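Long-range contacts in possible adhesin (Caldicellulosiruptor kronotskyensis, PDB 4WA0), which probably mediates attachment of the bacterium to cellulose as a tapirin, here represented by its magnesium-bound beta-helical C-terminal domain: residues K115-F120 with V136-S141; V154-N159 with A181-A186. All blocks are in the same frame, centred on the assembly; numbering follows the deposited sequence.

In the fold
Both contacts join successive coils of the beta-helix, away from the magnesium site, and their centres are about 10 Å apart. They follow in series: interaction 1 (115-120 with 136-141) closes before interaction 2 (154-159 with 181-186) begins. Segment 136-141 is the seam between them, since Val136 probably exchanges backbone hydrogen bonds with 154-159, its N with Thr155 O and its O with Lys157 N. Strands 112-116, 132-136 and 153-156 are consecutive in one parallel sheet; past the corner, 119-121, 139-142, 161-164 and 182-185 line up along another face. The two contacts thus mark one corner on successive coils of the domain that probably serves cellulose attachment.

Interaction 1 (K115-F120 with V136-S141); sequences KFVQLF and VSTLAS
Val117 and Thr138 lie side by side and point the same way at the corner between two strands, Val117 CG1 3.5 Å from Thr138 OG1. The other methyl, CG2, lies beside Ser137 OG at the same distance, 3.5 Å. Val117 O accepts from both Thr138 N (3.0 Å) and Leu139 N (3.1 Å), each in the carbonyl plane. This double acceptance accompanies a beta bulge: Phe116 pairs with Val136, but Gln118 pairs with Leu139. Beyond it the register is regular and parallel, with Leu119 N bound to Leu139 O and Leu119 O to Ser141 N.

On one face Leu119, which also touches Ile100 and Met134, meets Ala140 CB with its own CB at 4.0 Å. On the other, Leu139 CD2 approaches Phe120 CZ obliquely at 3.9 Å, and Ser141 CB lies 3.8 Å from Phe120 CD2. Gln118, with CG between its own N and carbonyl carbon (chi1 50°), brings its amide carbon to the edge of the Phe120 ring, while NE2 bonds to Thr99 OG1. Pro213 and Pro216 cover this side. Parallel pairing of one coil on the next, with the chain turning a corner at the bulge, is the ladder of a parallel beta-helix.

Interaction 2 (V154-N159 with A181-A186); sequences VTLKSN and AKLYLA
Ala181 meets 154-159 with its methyl against two flat peptide groups: CB lies 3.5 Å from Lys157 O and 3.7 Å from Leu156 O. In each case the methyl stands over one side of the carbonyl, nearest its oxygen, and well out of its plane. No aromatic face or edge takes part between the two segments; the ring of Tyr184 is stacked on Tyr163 instead. Leu156 CB also touches the methyl, 4.1 Å from Ala181 CB.

Deeper in, one methyl of each leucine does the touching. Leu156 CD1 and Leu183 CD1 are 4.1 Å apart where the side chains cross at a slant, and both leucines also touch Leu175 and Val162.

At the outer end the backbones come closest, Asn159 and Ala181 being 4.1 Å apart at CA. Their N atoms are two donors and do not bond. Lys182 folds at its last two torsions (chi3 -64°, chi4 -62°), which turns NZ back towards the turn, where its main partner is Ser160 O. A second bond, from Lys182 NZ to Asn159 O at 3.0 Å, is weak, and tentative because Asn159 is modelled in two conformations. Lys157 points elsewhere, in a salt bridge with Glu178. The chemistry is therefore divided: buried aliphatic packing joins the two coils inside, and at the surface a lysine ammonium group bonds to one carbonyl oxygen of the turn before strand 161-164, and perhaps weakly to another, probably offsetting some of the partial negative charge there.

Interaction 1 (K115-F120 with V136-S141)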
ATOM      1  N   LYS A 115       5.427  12.438   4.097  1.00 12.02           N
ATOM      2  CA  LYS A 115       6.869  12.633   4.129  1.00 11.90           C
ATOM      3  C   LYS A 115       7.538  11.620   3.199  1.00 11.58           C
ATOM      4  O   LYS A 115       7.290  10.429   3.311  1.00 12.02           O
ATOM      5  CB  LYS A 115       7.442  12.432   5.546  1.00 14.14           C
ATOM      6  CG  LYS A 115       6.833  13.379   6.552  1.00 18.38           C
ATOM      7  CD  LYS A 115       7.609  13.225   7.884  1.00 23.80           C
ATOM      8  CE  LYS A 115       7.070  14.114   8.995  1.00 30.27           C
ATOM      9  NZ  LYS A 115       6.020  13.298   9.679  1.00 35.29           N
ATOM     10  N   PHE A 116       8.254  12.135   2.210  1.00 10.93           N
ATOM     11  CA  PHE A 116       8.900  11.336   1.180  1.00 11.45           C
ATOM     12  C   PHE A 116      10.370  11.686   1.141  1.00 12.29           C
ATOM     13  O   PHE A 116      10.724  12.851   1.134  1.00 13.18           O
ATOM     14  CB  PHE A 116       8.244  11.573  -0.156  1.00 12.56           C
ATOM     15  CG  PHE A 116       6.735  11.284  -0.138  1.00 12.75           C
ATOM     16  CD1 PHE A 116       6.278  10.035   0.238  1.00 13.31           C
ATOM     17  CD2 PHE A 116       5.784  12.254  -0.481  1.00 12.97           C
ATOM     18  CE1 PHE A 116       4.914   9.780   0.308  1.00 14.11           C
ATOM     19  CE2 PHE A 116       4.434  11.993  -0.466  1.00 14.17           C
ATOM     20  CZ  PHE A 116       3.994  10.753  -0.055  1.00 13.94           C
ATOM     21  N   VAL A 117      11.228  10.694   1.025  1.00 11.49           N
ATOM     22  CA  VAL A 117      12.619  10.961   0.687  1.00 11.98           C
ATOM     23  C   VAL A 117      12.754  11.342  -0.768  1.00 12.25           C
ATOM     24  O   VAL A 117      13.342  12.418  -1.059  1.00 12.68           O
ATOM     25  CB  VAL A 117      13.543   9.799   1.100  1.00 13.22           C
ATOM     26  CG1 VAL A 117      14.970  10.074   0.666  1.00 12.83           C
ATOM     27  CG2 VAL A 117      13.437   9.483   2.568  1.00 13.25           C
ATOM     28  N   GLN A 118      12.221  10.533  -1.694  1.00 13.34           N
ATOM     29  CA  GLN A 118      12.227  10.863  -3.104  1.00 13.46           C
ATOM     30  C   GLN A 118      10.866  10.611  -3.675  1.00 14.32           C
ATOM     31  O   GLN A 118      10.216   9.609  -3.369  1.00 14.84           O
ATOM     32  CB  GLN A 118      13.334  10.205  -3.890  1.00 19.22           C
ATOM     33  CG  GLN A 118      13.486   8.768  -3.699  1.00 22.01           C
ATOM     34  CD  GLN A 118      14.648   8.154  -4.468  1.00 24.73           C
ATOM     35  OE1 GLN A 118      15.572   8.826  -4.962  1.00 26.40           O
ATOM     36  NE2 GLN A 118      14.631   6.833  -4.530  1.00 24.56           N
ATOM     37  N   LEU A 119      10.411  11.589  -4.426  0.67 12.28           N
ATOM     38  CA  LEU A 119       9.116  11.580  -5.110  0.67 11.22           C
ATOM     39  C   LEU A 119       9.321  11.713  -6.611  0.67 12.80           C
ATOM     40  O   LEU A 119      10.054  12.596  -7.116  0.67 11.26           O
ATOM     41  CB  LEU A 119       8.296  12.771  -4.585  0.67 11.75           C
ATOM     42  CG  LEU A 119       6.876  12.912  -5.114  0.67 11.10           C
ATOM     43  CD1 LEU A 119       5.994  13.538  -4.081  0.67 11.22           C
ATOM     44  CD2 LEU A 119       6.811  13.676  -6.432  0.67 11.21           C
ATOM     45  N   PHE A 120       8.599  10.885  -7.361  1.00 12.84           N
ATOM     46  CA  PHE A 120       8.612  10.951  -8.834  1.00 13.34           C
ATOM     47  C   PHE A 120       7.221  10.906  -9.309  1.00 14.32           C
ATOM     48  O   PHE A 120       6.514   9.924  -8.978  1.00 14.31           O
ATOM     49  CB  PHE A 120       9.357   9.757  -9.408  1.00 13.93           C
ATOM     50  CG  PHE A 120      10.804   9.723  -9.070  1.00 15.02           C
ATOM     51  CD1 PHE A 120      11.251   9.118  -7.915  1.00 17.71           C
ATOM     52  CD2 PHE A 120      11.731  10.316  -9.914  1.00 17.90           C
ATOM     53  CE1 PHE A 120      12.587   9.141  -7.591  1.00 20.62           C
ATOM     54  CE2 PHE A 120      13.074  10.345  -9.582  1.00 18.06           C
ATOM     55  CZ  PHE A 120      13.483   9.780  -8.406  1.00 18.56           C
ATOM     56  N   VAL A 136       9.530  16.897   1.474  1.00 10.61           N
ATOM     57  CA  VAL A 136      10.423  16.133   0.602  1.00 11.63           C
ATOM     58  C   VAL A 136      11.810  16.260   1.168  1.00 12.40           C
ATOM     59  O   VAL A 136      12.304  17.383   1.363  1.00 13.45           O
ATOM     60  CB  VAL A 136      10.379  16.624  -0.849  1.00 12.93           C
ATOM     61  CG1 VAL A 136      11.429  15.869  -1.656  1.00 14.34           C
ATOM     62  CG2 VAL A 136       8.968  16.461  -1.412  1.00 15.87           C
ATOM     63  N   SER A 137      12.423  15.127   1.520  1.00 12.17           N
ATOM     64  CA  SER A 137      13.716  15.256   2.223  1.00 14.15           C
ATOM     65  C   SER A 137      14.920  15.321   1.305  1.00 14.52           C
ATOM     66  O   SER A 137      15.932  15.975   1.710  1.00 15.89           O
ATOM     67  CB  SER A 137      13.827  14.218   3.381  1.00 16.37           C
ATOM     68  OG  SER A 137      14.018  12.951   2.935  1.00 20.30           O
ATOM     69  N   THR A 138      14.881  14.652   0.157  1.00 13.54           N
ATOM     70  CA  THR A 138      16.053  14.592  -0.745  1.00 16.17           C
ATOM     71  C   THR A 138      15.811  15.049  -2.202  1.00 14.96           C
ATOM     72  O   THR A 138      16.550  15.871  -2.757  1.00 13.28           O
ATOM     73  CB  THR A 138      16.694  13.181  -0.655  1.00 17.99           C
ATOM     74  OG1 THR A 138      17.033  12.933   0.702  1.00 18.07           O
ATOM     75  CG2 THR A 138      17.912  13.028  -1.483  1.00 18.81           C
ATOM     76  N   LEU A 139      14.792  14.465  -2.851  1.00 13.71           N
ATOM     77  CA  LEU A 139      14.612  14.646  -4.258  1.00 14.56           C
ATOM     78  C   LEU A 139      13.159  14.554  -4.685  1.00 13.97           C
ATOM     79  O   LEU A 139      12.381  13.717  -4.175  1.00 14.29           O
ATOM     80  CB  LEU A 139      15.410  13.586  -4.949  1.00 16.43           C
ATOM     81  CG  LEU A 139      15.402  13.384  -6.443  1.00 19.17           C
ATOM     82  CD1 LEU A 139      16.118  14.556  -7.066  1.00 21.51           C
ATOM     83  CD2 LEU A 139      16.179  12.157  -6.902  1.00 21.74           C
ATOM     84  N   ALA A 140      12.768  15.394  -5.634  1.00 13.85           N
ATOM     85  CA  ALA A 140      11.428  15.257  -6.245  1.00 12.96           C
ATOM     86  C   ALA A 140      11.542  15.684  -7.704  1.00 15.19           C
ATOM     87  O   ALA A 140      12.288  16.624  -8.069  1.00 13.57           O
ATOM     88  CB  ALA A 140      10.348  16.059  -5.517  1.00 13.03           C
ATOM     89  N   SER A 141      10.868  14.934  -8.515  1.00 13.44           N
ATOM     90  CA  SER A 141      10.776  15.149  -9.939  1.00 12.91           C
ATOM     91  C   SER A 141       9.319  15.062 -10.315  1.00 14.25           C
ATOM     92  O   SER A 141       8.701  13.946 -10.243  1.00 14.08           O
ATOM     93  CB  SER A 141      11.620  14.069 -10.640  1.00 14.14           C
ATOM     94  OG  SER A 141      11.533  14.179 -12.040  1.00 15.41           O
TER

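Interaction 2 (V154-N159 with A181-A186)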
ATOM      1  N   VAL A 154       3.927  22.681   1.603  1.00 12.01           N
ATOM      2  CA  VAL A 154       5.005  21.817   1.128  1.00 11.37           C
ATOM      3  C   VAL A 154       6.306  22.391   1.682  1.00 12.69           C
ATOM      4  O   VAL A 154       6.580  23.608   1.591  1.00 12.85           O
ATOM      5  CB  VAL A 154       5.069  21.688  -0.412  1.00 13.30           C
ATOM      6  CG1 VAL A 154       6.286  20.903  -0.801  1.00 13.87           C
ATOM      7  CG2 VAL A 154       3.801  20.992  -0.972  1.00 14.12           C
ATOM      8  N   THR A 155       7.099  21.503   2.251  1.00 12.09           N
ATOM      9  CA  THR A 155       8.431  21.821   2.792  1.00 12.63           C
ATOM     10  C   THR A 155       9.474  21.063   2.052  1.00 12.91           C
ATOM     11  O   THR A 155       9.398  19.825   1.967  1.00 13.08           O
ATOM     12  CB  THR A 155       8.518  21.534   4.287  1.00 13.28           C
ATOM     13  OG1 THR A 155       7.550  22.325   4.971  1.00 14.54           O
ATOM     14  CG2 THR A 155       9.858  21.920   4.842  1.00 14.48           C
ATOM     15  N   LEU A 156      10.457  21.790   1.491  1.00 12.15           N
ATOM     16  CA  LEU A 156      11.607  21.168   0.826  1.00 12.38           C
ATOM     17  C   LEU A 156      12.728  21.178   1.866  1.00 13.76           C
ATOM     18  O   LEU A 156      13.224  22.242   2.258  1.00 14.10           O
ATOM     19  CB  LEU A 156      11.968  21.870  -0.526  1.00 14.63           C
ATOM     20  CG  LEU A 156      10.683  22.127  -1.409  1.00 15.16           C
ATOM     21  CD1 LEU A 156      11.131  22.768  -2.738  1.00 18.19           C
ATOM     22  CD2 LEU A 156       9.930  20.836  -1.656  1.00 15.33           C
ATOM     23  N   LYS A 157      13.119  20.006   2.359  1.00 13.43           N
ATOM     24  CA  LYS A 157      14.060  19.972   3.500  1.00 15.16           C
ATOM     25  C   LYS A 157      15.476  20.330   3.044  1.00 14.68           C
ATOM     26  O   LYS A 157      15.807  20.423   1.871  1.00 15.53           O
ATOM     27  CB  LYS A 157      14.037  18.619   4.223  1.00 17.50           C
ATOM     28  CG  LYS A 157      12.638  18.177   4.673  1.00 19.45           C
ATOM     29  CD  LYS A 157      12.138  18.944   5.851  1.00 23.80           C
ATOM     30  CE  LYS A 157      12.815  18.481   7.130  1.00 25.42           C
ATOM     31  NZ  LYS A 157      12.417  19.407   8.232  1.00 28.68           N
ATOM     32  N   SER A 158      16.367  20.484   4.009  1.00 17.53           N
ATOM     33  CA  SER A 158      17.702  20.994   3.689  1.00 18.39           C
ATOM     34  C   SER A 158      18.459  20.182   2.653  1.00 16.78           C
ATOM     35  O   SER A 158      18.459  18.930   2.689  1.00 16.34           O
ATOM     36  CB  SER A 158      18.526  21.213   4.956  1.00 22.75           C
ATOM     37  OG  SER A 158      18.650  20.007   5.632  1.00 29.33           O
ATOM     38  N   ASN A 159      19.056  20.909   1.704  0.62 17.22           N
ATOM     39  CA  ASN A 159      19.833  20.357   0.592  0.62 17.62           C
ATOM     40  C   ASN A 159      19.110  19.448  -0.360  0.62 16.67           C
ATOM     41  O   ASN A 159      19.737  18.785  -1.192  0.62 17.21           O
ATOM     42  CB  ASN A 159      21.093  19.725   1.155  0.62 19.83           C
ATOM     43  CG  ASN A 159      21.878  20.739   1.941  0.62 19.93           C
ATOM     44  OD1 ASN A 159      22.249  21.771   1.374  0.62 18.32           O
ATOM     45  ND2 ASN A 159      21.996  20.544   3.265  0.62 20.07           N
ATOM     46  N   ALA A 181      18.184  23.913   0.189  1.00 14.49           N
ATOM     47  CA  ALA A 181      17.243  23.242  -0.716  1.00 14.24           C
ATOM     48  C   ALA A 181      17.340  23.975  -2.084  1.00 13.76           C
ATOM     49  O   ALA A 181      17.630  25.221  -2.158  1.00 14.98           O
ATOM     50  CB  ALA A 181      15.832  23.316  -0.170  1.00 14.65           C
ATOM     51  N   LYS A 182      17.149  23.238  -3.166  1.00 12.96           N
ATOM     52  CA  LYS A 182      17.268  23.769  -4.522  1.00 12.69           C
ATOM     53  C   LYS A 182      15.955  23.460  -5.240  1.00 14.28           C
ATOM     54  O   LYS A 182      15.618  22.239  -5.415  1.00 15.30           O
ATOM     55  CB  LYS A 182      18.383  23.028  -5.278  1.00 14.56           C
ATOM     56  CG  LYS A 182      19.722  23.237  -4.561  1.00 15.17           C
ATOM     57  CD  LYS A 182      20.909  22.438  -5.081  1.00 16.49           C
ATOM     58  CE  LYS A 182      20.729  20.933  -4.912  1.00 18.34           C
ATOM     59  NZ  LYS A 182      20.612  20.589  -3.458  1.00 19.28           N
ATOM     60  N   LEU A 183      15.209  24.494  -5.638  1.00 13.13           N
ATOM     61  CA  LEU A 183      13.999  24.325  -6.443  1.00 12.47           C
ATOM     62  C   LEU A 183      14.270  24.772  -7.886  1.00 13.81           C
ATOM     63  O   LEU A 183      14.746  25.896  -8.113  1.00 13.52           O
ATOM     64  CB  LEU A 183      12.862  25.159  -5.915  1.00 14.24           C
ATOM     65  CG  LEU A 183      11.490  25.155  -6.632  1.00 16.01           C
ATOM     66  CD1 LEU A 183      10.957  23.753  -6.757  1.00 16.86           C
ATOM     67  CD2 LEU A 183      10.560  26.132  -5.916  1.00 17.18           C
ATOM     68  N   TYR A 184      13.927  23.911  -8.824  1.00 12.63           N
ATOM     69  CA  TYR A 184      14.085  24.185 -10.259  1.00 12.95           C
ATOM     70  C   TYR A 184      12.732  24.151 -10.899  1.00 15.09           C
ATOM     71  O   TYR A 184      12.045  23.148 -10.765  1.00 14.18           O
ATOM     72  CB  TYR A 184      14.989  23.188 -10.982  1.00 13.31           C
ATOM     73  CG  TYR A 184      16.407  22.971 -10.427  1.00 14.49           C
ATOM     74  CD1 TYR A 184      16.642  22.093  -9.385  1.00 17.06           C
ATOM     75  CD2 TYR A 184      17.509  23.554 -11.038  1.00 17.64           C
ATOM     76  CE1 TYR A 184      17.953  21.867  -8.917  1.00 18.08           C
ATOM     77  CE2 TYR A 184      18.781  23.349 -10.572  1.00 18.07           C
ATOM     78  CZ  TYR A 184      18.997  22.478  -9.521  1.00 20.19           C
ATOM     79  OH  TYR A 184      20.275  22.216  -9.096  1.00 20.94           O
ATOM     80  N   LEU A 185      12.327  25.268 -11.548  1.00 13.97           N
ATOM     81  CA  LEU A 185      11.044  25.347 -12.188  1.00 13.33           C
ATOM     82  C   LEU A 185      11.281  25.626 -13.628  1.00 13.07           C
ATOM     83  O   LEU A 185      12.091  26.505 -13.949  1.00 14.66           O
ATOM     84  CB  LEU A 185      10.228  26.493 -11.525  1.00 13.39           C
ATOM     85  CG  LEU A 185       9.909  26.271 -10.060  1.00 14.18           C
ATOM     86  CD1 LEU A 185       9.211  27.487  -9.542  1.00 15.95           C
ATOM     87  CD2 LEU A 185       9.048  25.024  -9.915  1.00 15.42           C
ATOM     88  N   ALA A 186      10.607  24.900 -14.507  1.00 12.11           N
ATOM     89  CA  ALA A 186      10.728  25.110 -15.975  1.00 13.13           C
ATOM     90  C   ALA A 186      10.074  26.407 -16.447  1.00 13.89           C
ATOM     91  O   ALA A 186      10.312  26.838 -17.521  1.00 14.27           O
ATOM     92  CB  ALA A 186      10.110  23.934 -16.703  1.00 12.78           C
TER